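Local coordinates for SidF, inhibitor of growth family, member 3 (Legionella pneumophila subsp. pneumophila, PDB 4FYE), which is a phosphoinositide phosphatase that probably removes the 3-phosphate from phosphatidylinositol 3,4,5-trisphosphate, at residues K393-T398 and E403-V408; K344-V347 and P351-V354; E574-I579 and L674-F679; G470-L475 and N569-E574; N81-A86 and Q153-A158. The protein carries 1 engineered substitution. All coordinates share one frame; numbering follows the deposited sequence.

Contact 1 (K393-T398 and E403-V408)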
# COMPACT_ATOMS: atom_id res chain seq x y z
N LYS A 393 -18.92 -0.71 -13.40
CA LYS A 393 -18.57 -0.78 -14.81
C LYS A 393 -17.20 -0.20 -14.99
O LYS A 393 -16.98 0.93 -14.63
CB LYS A 393 -19.60 -0.06 -15.65
CG LYS A 393 -20.96 -0.67 -15.40
CD LYS A 393 -22.04 -0.32 -16.42
CE LYS A 393 -23.22 -1.26 -16.17
NZ LYS A 393 -24.40 -1.00 -17.04
N ILE A 394 -16.30 -0.98 -15.55
CA ILE A 394 -14.86 -0.68 -15.48
C ILE A 394 -14.21 -0.86 -16.84
O ILE A 394 -14.87 -1.29 -17.74
CB ILE A 394 -14.21 -1.54 -14.34
CG1 ILE A 394 -13.70 -0.57 -13.35
CG2 ILE A 394 -13.27 -2.70 -14.76
CD1 ILE A 394 -14.88 -0.02 -12.59
N THR A 395 -12.94 -0.51 -17.00
CA THR A 395 -12.25 -0.69 -18.28
C THR A 395 -11.06 -1.59 -18.03
O THR A 395 -10.38 -1.39 -17.06
CB THR A 395 -11.76 0.68 -18.82
OG1 THR A 395 -12.89 1.40 -19.30
CG2 THR A 395 -10.80 0.52 -19.95
N ILE A 396 -10.81 -2.56 -18.91
CA ILE A 396 -9.72 -3.47 -18.71
C ILE A 396 -8.84 -3.27 -19.91
O ILE A 396 -9.30 -3.43 -21.04
CB ILE A 396 -10.23 -4.95 -18.67
CG1 ILE A 396 -11.09 -5.19 -17.41
CG2 ILE A 396 -9.10 -5.97 -18.82
CD1 ILE A 396 -10.29 -5.46 -16.21
N GLN A 397 -7.58 -2.93 -19.66
CA GLN A 397 -6.57 -2.93 -20.73
C GLN A 397 -6.24 -4.33 -21.26
O GLN A 397 -5.74 -5.16 -20.49
CB GLN A 397 -5.26 -2.40 -20.18
CG GLN A 397 -5.20 -0.94 -19.91
CD GLN A 397 -5.70 -0.17 -21.09
OE1 GLN A 397 -6.76 0.47 -21.01
NE2 GLN A 397 -4.98 -0.28 -22.22
N THR A 398 -6.44 -4.59 -22.55
CA THR A 398 -6.13 -5.91 -23.14
C THR A 398 -4.76 -5.96 -23.80
O THR A 398 -4.08 -6.97 -23.76
CB THR A 398 -7.18 -6.34 -24.18
OG1 THR A 398 -7.13 -5.46 -25.29
CG2 THR A 398 -8.60 -6.33 -23.60
N GLU A 403 -8.75 -2.00 -25.34
CA GLU A 403 -9.33 -2.19 -24.04
C GLU A 403 -10.75 -2.71 -24.18
O GLU A 403 -11.31 -2.65 -25.26
CB GLU A 403 -9.31 -0.87 -23.29
CG GLU A 403 -10.15 0.17 -24.00
CD GLU A 403 -9.98 1.57 -23.46
OE1 GLU A 403 -10.90 2.38 -23.69
OE2 GLU A 403 -8.96 1.90 -22.83
N VAL A 404 -11.34 -3.23 -23.10
CA VAL A 404 -12.74 -3.68 -23.10
C VAL A 404 -13.44 -3.20 -21.87
O VAL A 404 -12.79 -2.92 -20.85
CB VAL A 404 -12.84 -5.24 -23.24
CG1 VAL A 404 -12.21 -5.67 -24.57
CG2 VAL A 404 -12.15 -5.97 -22.08
N GLU A 405 -14.76 -3.12 -21.92
CA GLU A 405 -15.52 -2.62 -20.77
C GLU A 405 -16.27 -3.77 -20.12
O GLU A 405 -16.79 -4.59 -20.84
CB GLU A 405 -16.51 -1.53 -21.24
CG GLU A 405 -15.91 -0.12 -21.33
CD GLU A 405 -16.94 0.97 -21.00
OE1 GLU A 405 -16.79 1.64 -19.95
OE2 GLU A 405 -17.91 1.17 -21.79
N THR A 406 -16.32 -3.84 -18.79
CA THR A 406 -17.06 -4.89 -18.10
C THR A 406 -17.56 -4.43 -16.75
O THR A 406 -16.90 -3.68 -16.05
CB THR A 406 -16.13 -5.99 -17.51
OG1 THR A 406 -14.78 -5.82 -17.92
CG2 THR A 406 -16.65 -7.35 -17.73
N ALA A 407 -18.64 -5.03 -16.33
CA ALA A 407 -19.04 -4.95 -14.93
C ALA A 407 -18.03 -5.75 -14.12
O ALA A 407 -17.51 -6.71 -14.65
CB ALA A 407 -20.45 -5.54 -14.79
N VAL A 408 -17.71 -5.34 -12.89
CA VAL A 408 -16.85 -6.12 -11.98
C VAL A 408 -17.48 -6.15 -10.59
O VAL A 408 -17.80 -5.10 -10.07
CB VAL A 408 -15.45 -5.53 -11.77
CG1 VAL A 408 -14.71 -6.33 -10.67
CG2 VAL A 408 -14.57 -5.61 -13.04

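Contact 2 (K344-V347 and P351-V354)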
# COMPACT_ATOMS: atom_id res chain seq x y z
N LYS A 344 -9.55 -10.47 -23.78
CA LYS A 344 -10.84 -10.05 -24.28
C LYS A 344 -11.89 -11.18 -24.22
O LYS A 344 -12.98 -10.97 -23.77
CB LYS A 344 -10.72 -9.51 -25.72
CG LYS A 344 -12.09 -9.10 -26.25
CD LYS A 344 -12.22 -9.03 -27.76
CE LYS A 344 -13.70 -9.14 -28.09
NZ LYS A 344 -13.98 -8.52 -29.41
N LEU A 345 -11.54 -12.37 -24.68
CA LEU A 345 -12.49 -13.47 -24.64
C LEU A 345 -12.75 -13.87 -23.19
O LEU A 345 -13.87 -14.14 -22.84
CB LEU A 345 -11.98 -14.67 -25.46
CG LEU A 345 -12.12 -14.50 -26.98
CD1 LEU A 345 -11.33 -15.51 -27.81
CD2 LEU A 345 -13.56 -14.49 -27.47
N TYR A 346 -11.72 -13.85 -22.35
CA TYR A 346 -11.86 -14.21 -20.97
C TYR A 346 -12.89 -13.31 -20.31
O TYR A 346 -13.76 -13.81 -19.53
CB TYR A 346 -10.52 -14.17 -20.22
CG TYR A 346 -10.69 -14.28 -18.70
CD1 TYR A 346 -11.21 -15.43 -18.11
CD2 TYR A 346 -10.37 -13.27 -17.88
CE1 TYR A 346 -11.40 -15.53 -16.74
CE2 TYR A 346 -10.54 -13.35 -16.53
CZ TYR A 346 -11.07 -14.49 -15.96
OH TYR A 346 -11.27 -14.59 -14.59
N VAL A 347 -12.78 -12.00 -20.61
CA VAL A 347 -13.58 -10.99 -19.93
C VAL A 347 -15.03 -11.09 -20.39
O VAL A 347 -15.95 -10.93 -19.59
CB VAL A 347 -13.07 -9.54 -20.20
CG1 VAL A 347 -14.11 -8.54 -19.69
CG2 VAL A 347 -11.74 -9.30 -19.54
N PRO A 351 -17.74 -13.63 -15.41
CA PRO A 351 -18.08 -12.58 -14.43
C PRO A 351 -16.88 -12.33 -13.57
O PRO A 351 -16.20 -13.25 -13.19
CB PRO A 351 -19.20 -13.20 -13.56
CG PRO A 351 -19.72 -14.40 -14.37
CD PRO A 351 -18.82 -14.63 -15.58
N LEU A 352 -16.58 -11.08 -13.30
CA LEU A 352 -15.34 -10.76 -12.64
C LEU A 352 -15.69 -10.32 -11.28
O LEU A 352 -16.70 -9.61 -11.12
CB LEU A 352 -14.66 -9.61 -13.32
CG LEU A 352 -13.48 -9.98 -14.21
CD1 LEU A 352 -13.52 -11.41 -14.71
CD2 LEU A 352 -13.47 -9.01 -15.38
N SER A 353 -14.90 -10.75 -10.30
CA SER A 353 -15.14 -10.18 -9.02
C SER A 353 -13.90 -10.06 -8.21
O SER A 353 -12.96 -10.82 -8.36
CB SER A 353 -16.29 -10.85 -8.23
OG SER A 353 -16.18 -12.22 -8.29
N VAL A 354 -13.93 -9.09 -7.34
CA VAL A 354 -12.75 -8.63 -6.80
C VAL A 354 -13.04 -8.47 -5.36
O VAL A 354 -14.15 -8.12 -5.02
CB VAL A 354 -12.44 -7.35 -7.57
CG1 VAL A 354 -12.65 -6.10 -6.77
CG2 VAL A 354 -11.09 -7.49 -8.22

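Contact 3 (E574-I579 and L674-F679)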
# COMPACT_ATOMS: atom_id res chain seq x y z
N GLU A 574 0.21 -29.27 17.32
CA GLU A 574 0.13 -30.67 16.86
C GLU A 574 -0.07 -30.72 15.33
O GLU A 574 0.52 -31.58 14.64
CB GLU A 574 -0.98 -31.48 17.59
CG GLU A 574 -0.81 -31.70 19.10
CD GLU A 574 -2.03 -32.36 19.75
OE1 GLU A 574 -3.14 -32.23 19.19
OE2 GLU A 574 -1.91 -33.01 20.82
N LEU A 575 -0.87 -29.79 14.78
CA LEU A 575 -1.01 -29.72 13.33
C LEU A 575 0.36 -29.51 12.69
O LEU A 575 0.71 -30.20 11.74
CB LEU A 575 -1.97 -28.63 12.86
CG LEU A 575 -2.77 -28.91 11.56
CD1 LEU A 575 -3.07 -27.60 10.85
CD2 LEU A 575 -2.07 -29.85 10.60
N LYS A 576 1.14 -28.59 13.26
CA LYS A 576 2.47 -28.31 12.75
C LYS A 576 3.31 -29.58 12.84
O LYS A 576 3.93 -30.01 11.87
CB LYS A 576 3.13 -27.14 13.53
CG LYS A 576 4.42 -26.57 12.92
CD LYS A 576 5.33 -25.93 13.98
CE LYS A 576 6.56 -25.29 13.33
NZ LYS A 576 6.26 -23.99 12.65
N GLU A 577 3.32 -30.19 14.03
CA GLU A 577 4.01 -31.45 14.27
C GLU A 577 3.83 -32.51 13.17
O GLU A 577 4.80 -33.18 12.79
CB GLU A 577 3.64 -32.00 15.66
CG GLU A 577 4.76 -31.89 16.69
CD GLU A 577 4.33 -31.27 18.01
OE1 GLU A 577 4.75 -30.13 18.29
OE2 GLU A 577 3.58 -31.90 18.78
N GLN A 578 2.61 -32.66 12.63
CA GLN A 578 2.39 -33.69 11.62
C GLN A 578 2.66 -33.21 10.19
O GLN A 578 3.03 -33.98 9.31
CB GLN A 578 1.01 -34.36 11.75
CG GLN A 578 -0.16 -33.77 10.97
CD GLN A 578 -1.39 -34.69 10.95
OE1 GLN A 578 -2.52 -34.24 10.75
NE2 GLN A 578 -1.18 -35.99 11.17
N ILE A 579 2.53 -31.91 9.99
CA ILE A 579 2.54 -31.27 8.68
C ILE A 579 3.98 -31.04 8.22
O ILE A 579 4.36 -31.33 7.09
CB ILE A 579 1.63 -30.00 8.80
CG1 ILE A 579 0.21 -30.35 8.31
CG2 ILE A 579 2.18 -28.71 8.19
CD1 ILE A 579 0.16 -31.42 7.25
N LEU A 674 6.23 -22.35 6.89
CA LEU A 674 5.21 -22.17 7.93
C LEU A 674 5.43 -20.99 8.89
O LEU A 674 6.54 -20.72 9.38
CB LEU A 674 5.07 -23.45 8.74
CG LEU A 674 4.58 -24.73 8.03
CD1 LEU A 674 4.45 -25.80 9.11
CD2 LEU A 674 3.27 -24.56 7.27
N TYR A 675 4.34 -20.31 9.22
CA TYR A 675 4.47 -19.08 9.99
C TYR A 675 4.74 -19.30 11.49
O TYR A 675 3.90 -19.86 12.17
CB TYR A 675 3.23 -18.23 9.76
CG TYR A 675 3.12 -17.06 10.70
CD1 TYR A 675 3.83 -15.87 10.43
CD2 TYR A 675 2.30 -17.13 11.83
CE1 TYR A 675 3.73 -14.81 11.28
CE2 TYR A 675 2.22 -16.05 12.70
CZ TYR A 675 2.93 -14.90 12.40
OH TYR A 675 2.87 -13.82 13.23
N THR A 676 5.89 -18.82 11.99
CA THR A 676 6.29 -18.90 13.43
C THR A 676 6.02 -17.63 14.26
O THR A 676 6.04 -17.67 15.49
CB THR A 676 7.80 -19.17 13.60
OG1 THR A 676 8.60 -18.06 13.09
CG2 THR A 676 8.17 -20.46 12.90
N GLY A 677 5.79 -16.50 13.60
CA GLY A 677 5.72 -15.23 14.34
C GLY A 677 7.08 -14.61 14.70
O GLY A 677 7.15 -13.47 15.18
N GLU A 678 8.16 -15.32 14.45
CA GLU A 678 9.47 -14.80 14.80
C GLU A 678 9.75 -13.37 14.29
O GLU A 678 10.23 -12.53 15.04
CB GLU A 678 10.57 -15.72 14.31
CG GLU A 678 11.77 -15.83 15.26
CD GLU A 678 12.45 -17.19 15.16
OE1 GLU A 678 12.06 -18.00 14.26
OE2 GLU A 678 13.36 -17.44 15.99
N PHE A 679 9.43 -13.12 13.01
CA PHE A 679 9.74 -11.87 12.37
C PHE A 679 8.99 -10.79 13.10
O PHE A 679 9.45 -9.68 13.20
CB PHE A 679 9.39 -11.85 10.88
CG PHE A 679 9.87 -10.61 10.20
CD1 PHE A 679 9.09 -9.50 10.14
CD2 PHE A 679 11.15 -10.54 9.73
CE1 PHE A 679 9.54 -8.34 9.57
CE2 PHE A 679 11.62 -9.38 9.19
CZ PHE A 679 10.81 -8.27 9.12

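Contact 4 (G470-L475 and N569-E574)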
# COMPACT_ATOMS: atom_id res chain seq x y z
N GLY A 470 -8.53 -31.61 11.01
CA GLY A 470 -9.93 -31.71 11.38
C GLY A 470 -10.11 -31.16 12.78
O GLY A 470 -10.96 -30.30 13.02
N ALA A 471 -9.28 -31.64 13.71
CA ALA A 471 -9.38 -31.26 15.10
C ALA A 471 -9.17 -29.75 15.31
O ALA A 471 -9.68 -29.18 16.27
CB ALA A 471 -8.41 -32.07 15.93
N LEU A 472 -8.44 -29.09 14.42
CA LEU A 472 -8.22 -27.63 14.56
C LEU A 472 -9.46 -26.92 14.04
O LEU A 472 -10.01 -25.99 14.66
CB LEU A 472 -7.00 -27.19 13.75
CG LEU A 472 -6.12 -26.05 14.27
CD1 LEU A 472 -5.40 -25.43 13.09
CD2 LEU A 472 -6.81 -24.97 15.11
N HIS A 473 -9.90 -27.41 12.89
CA HIS A 473 -11.05 -26.87 12.20
C HIS A 473 -12.22 -26.83 13.14
O HIS A 473 -12.78 -25.76 13.36
CB HIS A 473 -11.33 -27.73 10.98
CG HIS A 473 -12.50 -27.27 10.18
ND1 HIS A 473 -13.41 -26.41 10.66
CD2 HIS A 473 -12.92 -27.61 8.90
CE1 HIS A 473 -14.35 -26.19 9.72
NE2 HIS A 473 -14.05 -26.93 8.64
N THR A 474 -12.57 -27.99 13.74
CA THR A 474 -13.67 -28.11 14.73
C THR A 474 -13.62 -26.96 15.72
O THR A 474 -14.62 -26.27 15.92
CB THR A 474 -13.61 -29.44 15.52
OG1 THR A 474 -14.05 -30.50 14.68
CG2 THR A 474 -14.48 -29.41 16.81
N LEU A 475 -12.44 -26.75 16.31
CA LEU A 475 -12.23 -25.70 17.29
C LEU A 475 -12.34 -24.28 16.73
O LEU A 475 -12.82 -23.37 17.44
CB LEU A 475 -10.89 -25.89 18.00
CG LEU A 475 -10.72 -27.22 18.77
CD1 LEU A 475 -9.42 -27.19 19.57
CD2 LEU A 475 -11.89 -27.53 19.70
N ASN A 569 -4.26 -23.47 20.58
CA ASN A 569 -2.82 -23.44 20.45
C ASN A 569 -2.13 -24.81 20.49
O ASN A 569 -1.32 -25.12 19.62
CB ASN A 569 -2.20 -22.51 21.50
CG ASN A 569 -2.59 -21.04 21.31
OD1 ASN A 569 -2.95 -20.61 20.22
ND2 ASN A 569 -2.53 -20.28 22.39
N LYS A 570 -2.45 -25.62 21.51
CA LYS A 570 -1.94 -26.98 21.57
C LYS A 570 -2.29 -27.70 20.26
O LYS A 570 -1.46 -28.44 19.74
CB LYS A 570 -2.44 -27.75 22.81
CG LYS A 570 -1.76 -29.10 23.12
CD LYS A 570 -0.68 -29.03 24.22
CE LYS A 570 0.54 -28.16 23.86
NZ LYS A 570 1.60 -28.20 24.92
N ALA A 571 -3.49 -27.45 19.71
CA ALA A 571 -3.94 -28.07 18.44
C ALA A 571 -3.15 -27.59 17.21
O ALA A 571 -2.79 -28.39 16.35
CB ALA A 571 -5.42 -27.84 18.23
N LEU A 572 -2.92 -26.27 17.13
CA LEU A 572 -2.11 -25.67 16.05
C LEU A 572 -0.69 -26.27 16.02
O LEU A 572 -0.19 -26.67 14.98
CB LEU A 572 -2.02 -24.18 16.28
CG LEU A 572 -2.30 -23.22 15.11
CD1 LEU A 572 -1.93 -21.81 15.53
CD2 LEU A 572 -1.58 -23.54 13.81
N GLN A 573 -0.07 -26.34 17.19
CA GLN A 573 1.22 -26.97 17.37
C GLN A 573 1.25 -28.50 16.98
O GLN A 573 2.23 -28.99 16.37
CB GLN A 573 1.62 -26.76 18.84
CG GLN A 573 3.04 -27.14 19.19
CD GLN A 573 3.26 -27.19 20.69
OE1 GLN A 573 2.87 -28.15 21.38
NE2 GLN A 573 3.89 -26.14 21.22
N GLU A 574 0.21 -29.27 17.32
CA GLU A 574 0.13 -30.67 16.86
C GLU A 574 -0.07 -30.72 15.33
O GLU A 574 0.52 -31.58 14.64
CB GLU A 574 -0.98 -31.48 17.59
CG GLU A 574 -0.81 -31.70 19.10
CD GLU A 574 -2.03 -32.36 19.75
OE1 GLU A 574 -3.14 -32.23 19.19
OE2 GLU A 574 -1.91 -33.01 20.82

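Contact 5 (N81-A86 and Q153-A158)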
# COMPACT_ATOMS: atom_id res chain seq x y z
N ASN A 81 15.73 18.60 -7.78
CA ASN A 81 14.32 18.28 -7.97
C ASN A 81 13.47 19.56 -7.84
O ASN A 81 12.56 19.75 -8.58
CB ASN A 81 13.84 17.13 -7.07
CG ASN A 81 14.44 15.75 -7.47
OD1 ASN A 81 14.72 15.49 -8.62
ND2 ASN A 81 14.61 14.87 -6.50
N LEU A 82 13.83 20.46 -6.94
CA LEU A 82 13.16 21.74 -6.86
C LEU A 82 13.52 22.58 -8.11
O LEU A 82 12.64 23.27 -8.71
CB LEU A 82 13.58 22.46 -5.56
CG LEU A 82 12.83 23.66 -4.98
CD1 LEU A 82 13.76 24.70 -4.32
CD2 LEU A 82 12.00 24.35 -6.03
N VAL A 83 14.78 22.53 -8.53
CA VAL A 83 15.20 23.30 -9.74
C VAL A 83 14.38 22.89 -10.91
O VAL A 83 14.00 23.74 -11.69
CB VAL A 83 16.65 23.09 -10.15
CG1 VAL A 83 16.85 23.42 -11.64
CG2 VAL A 83 17.52 24.00 -9.31
N ALA A 84 14.08 21.60 -11.01
CA ALA A 84 13.27 21.11 -12.14
C ALA A 84 11.83 21.66 -12.03
O ALA A 84 11.33 22.25 -12.97
CB ALA A 84 13.28 19.58 -12.21
N ALA A 85 11.19 21.56 -10.87
CA ALA A 85 9.87 22.15 -10.69
C ALA A 85 9.89 23.63 -11.08
O ALA A 85 8.99 24.14 -11.78
CB ALA A 85 9.46 21.99 -9.22
N ALA A 86 10.92 24.34 -10.62
CA ALA A 86 11.01 25.72 -10.91
C ALA A 86 10.99 25.96 -12.38
O ALA A 86 10.37 26.91 -12.81
CB ALA A 86 12.24 26.35 -10.27
N GLN A 153 16.78 26.13 3.22
CA GLN A 153 15.78 27.18 3.38
C GLN A 153 16.21 28.41 2.65
O GLN A 153 15.42 29.00 1.90
CB GLN A 153 15.47 27.51 4.84
CG GLN A 153 14.58 26.41 5.39
CD GLN A 153 14.75 26.15 6.89
OE1 GLN A 153 15.59 26.77 7.57
NE2 GLN A 153 13.93 25.25 7.41
N GLN A 154 17.47 28.82 2.81
CA GLN A 154 17.93 29.99 2.03
C GLN A 154 17.84 29.72 0.51
O GLN A 154 17.39 30.58 -0.29
CB GLN A 154 19.31 30.38 2.47
CG GLN A 154 19.36 30.92 3.90
CD GLN A 154 20.80 30.95 4.37
OE1 GLN A 154 21.62 30.27 3.78
NE2 GLN A 154 21.13 31.74 5.39
N PHE A 155 18.16 28.49 0.09
CA PHE A 155 18.13 28.23 -1.35
C PHE A 155 16.71 28.34 -1.90
O PHE A 155 16.49 28.98 -2.91
CB PHE A 155 18.76 26.88 -1.72
CG PHE A 155 18.44 26.40 -3.13
CD1 PHE A 155 18.92 27.09 -4.26
CD2 PHE A 155 17.63 25.30 -3.33
CE1 PHE A 155 18.61 26.64 -5.55
CE2 PHE A 155 17.33 24.83 -4.60
CZ PHE A 155 17.81 25.49 -5.72
N THR A 156 15.77 27.67 -1.24
CA THR A 156 14.39 27.72 -1.67
C THR A 156 13.78 29.15 -1.62
O THR A 156 13.08 29.54 -2.52
CB THR A 156 13.48 26.62 -0.99
OG1 THR A 156 12.67 27.18 0.03
CG2 THR A 156 14.24 25.50 -0.41
N GLN A 157 14.09 29.93 -0.61
CA GLN A 157 13.59 31.32 -0.57
C GLN A 157 14.04 32.10 -1.82
O GLN A 157 13.32 33.01 -2.33
CB GLN A 157 14.05 31.97 0.73
CG GLN A 157 13.73 33.46 0.85
CD GLN A 157 14.75 34.22 1.71
OE1 GLN A 157 15.83 33.69 2.08
NE2 GLN A 157 14.40 35.46 2.05
N ALA A 158 15.20 31.71 -2.34
CA ALA A 158 15.88 32.44 -3.40
C ALA A 158 15.40 31.97 -4.74
O ALA A 158 15.45 32.69 -5.71
CB ALA A 158 17.38 32.27 -3.33

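Contact 1 (K393-T398 and E403-V408)
E403 faces Q397 in a non-hydrogen-bonded antiparallel pair of this beta hairpin. Its CG lies between the backbone N and the carbonyl carbon (chi1 62°). The extended chain beyond takes the carboxylate across T395, with OE2 3.7 Å from T395 CG2. A long, weak ion pair links E403 OE1 to K212. V404 forms a hydrogen-bonded pair with I396. V404 N donates to I396 O at 2.9 Å, and I396 N returns a bond to V404 O at 2.8 Å. V404 CG1 also meets T398 CG2 at 3.8 Å, the two side chains at about a right angle. The hydroxyl of T398 is bonded to that of T402. E405 lies opposite T395, and its CA-H points at I394 O. T406 repeats the two-way bonding with I394. T406 N donates at 3.1 Å to I394 O. I394 N donates to T406 O at 2.8 Å. A407 and K393 form a non-hydrogen-bonded antiparallel pair, their CA atoms 4.2 Å apart. V408 CG2 lies 3.6 Å from I394 CG2.

Four main-chain bonds therefore fix the register of this outer pair of the mixed sheet. The face carrying I394, I396, V404 and T406 packs on helices 284-311 and 335-349. The other face carries K393, T395, Q397, E403 and E405, so the hairpin has one largely apolar face, turned to the helices, and one more polar face.

Contact 2 (K344-V347 and P351-V354)
L352 packs against Y346 and V347, two neighbours on the last turns of helix 335-349.

The cross-contact is apolar. L352 CD1 approaches the far end of the tyrosine ring obliquely, at 4.0 Å from Y346 CE2. The same methyl is 3.9 Å from Y346 OH. The ring gets there because Y346 CG is anti to the backbone N (chi1 169°), which sends the side chain along toward L352. The second methyl, L352 CD2, makes a looser approach of 4.4 Å to V347 CG1. One leucine thus divides its two branches between two helix residues.

Several main-chain groups bond outside the two segments. Y346 O accepts from N350 ND2, in the short link between the segments. The backbone of L352 bonds to G409 of strand 402-416, as does that of V354. M313 and K321 also touch the Y346 side chain, while V347 lies against V404 and T406.

This is a helix-to-strand turn, leading from helix 335-349 into strand 353-360. All three touching side chains are buried. The two ends therefore meet by apolar burial, while main-chain bonds to G409 tie L352 and V354 to strand 402-416.

Contact 3 (E574-I579 and L674-F679)
L674 and K576 lie side by side where helix 522-583 meets a loop that ends in an ST turn, just before helix 678-681. These two residues bury the most surface in the contact. Their side chains run past each other in opposite directions. K576 CG rests 3.9 Å from L674 CD1, so the aliphatic part of the lysine covers the leucine. The lysine chain is extended up to its last torsion and then turns (chi4 76°). That bend leaves NZ 4.1 Å from L674 CB and 4.0 Å from T676 CG2. The ammonium group also has a long, weak ion pair with D672.

I579 completes the apolar part, one helical turn further on. Its CG2 meets L674 CD1 at 3.8 Å, and the two side chains cross at about a right angle. L674 CD1 is therefore touched by both K576 and I579. Helix 590-614 adds to this packing: Y600 touches K576 and L674, and L596 touches I579.

The rest of the loop is held by neighbours and by a bond of its own. Y675 N donates to N601 OD1 on helix 590-614, and the Y675 side chain packs against helix 652-668. G677 is the N-cap residue. Its backbone N lies over the centre of the Y675 ring, 3.4 Å above the plane. In the ST turn itself, T676 OG1 accepts from E678 N at 3.1 Å, with an N-H...O angle of 161°.

Contact 4 (G470-L475 and N569-E574)
L472 points at helix 522-583 and sets its branched end against A571 and L572. Its CG stands 4.4 Å from A571 CB and 4.3 Å from the backbone N of L572. The side chain then carries on past the alanine. L472 CD1 reaches L572 CG at 4.3 Å, so leucine meets leucine along one flank of the interface.

L475 lies one turn later on the same helix and also points across. Its CD1 touches A571 CB at 4.3 Å. CG of L475 lies beside the backbone N (chi1 -60°) and the chain is then extended (chi2 -172°), which brings one methyl out toward the alanine. The single methyl of A571 is thus met by two leucines spaced three residues apart. L572 points along the flank of the interface and offers its CG to L472.

The small side chain of A571 fits with the close backbones. L472 CA and A571 CA are 5.8 Å apart, and the short helical axes come within 9.3 Å. The touching groups are all apolar apart from the backbone N of L572. L475 O also accepts from the hydroxyl of Y560, a residue of helix 522-583, so a polar bond adds to the apolar contact.

Helix 590-614 closes the leucine flank: C603 touches L472, while Y600 and T607 touch L572. The short helix 467-476 runs roughly antiparallel to its partner, at 152°. This is the packing of an antiparallel helix pair, with helix 590-614 as a third helix against its leucine flank.

Contact 5 (N81-A86 and Q153-A158)
L82 O accepts from A86 N at 2.8 Å, a regular helical bond that holds the turn from which L82 reaches across to F155 and T156. With CG anti to the backbone N (chi1 -165°), L82 carries CD1 to the ring of F155. Its CD1 comes 3.6 Å from F155 CE2, approaching the ring obliquely. The same methyl is 3.9 Å from T156 CB, and there the side chains cross at about a right angle.

F155 reaches back from the opposite direction. Its ring passes beside L82 and meets V83. V83 CG2 sits at the ring edge, close to its plane, 3.9 Å from F155 CZ. The phenyl group is thus touched by two successive residues of helix 71-92. The contact across is apolar, and the axes stay 11.4 Å apart, a spacing spanned mainly by L82 and F155.

The two segments run nearly parallel, 8° apart. Helix 98-119 lies beside both: I105, D106 and A109 touch V83, and the F112 ring meets that of F155. I79 and Y78 extend the seam along helix 71-92, and V159 extends it along helix 136-163. The contact therefore belongs to a three-helix cluster near the start of the chain.

How the contacts relate
Along the chain the order is contacts 5, 2, 1, 4, 3. Contacts 1 and 2 have centres about 8 Å apart and touch: T406 and V408 of the hairpin meet V347 and V354. Both reach one mixed sheet, in which strands 402-416 and 353-360 are neighbours. Contacts 3 and 4 form a second group, with centres about 12 Å apart. They share E574 on helix 522-583, and L575 packs on L472. The two groups' centres are about 36 to 43 Å apart. Contact 5 lies about 42 to 61 Å, centre to centre, from the other four, across the chain's centre from contacts 3 and 4. The contacts thus sample a sheet region and two helical regions of one phosphatase domain.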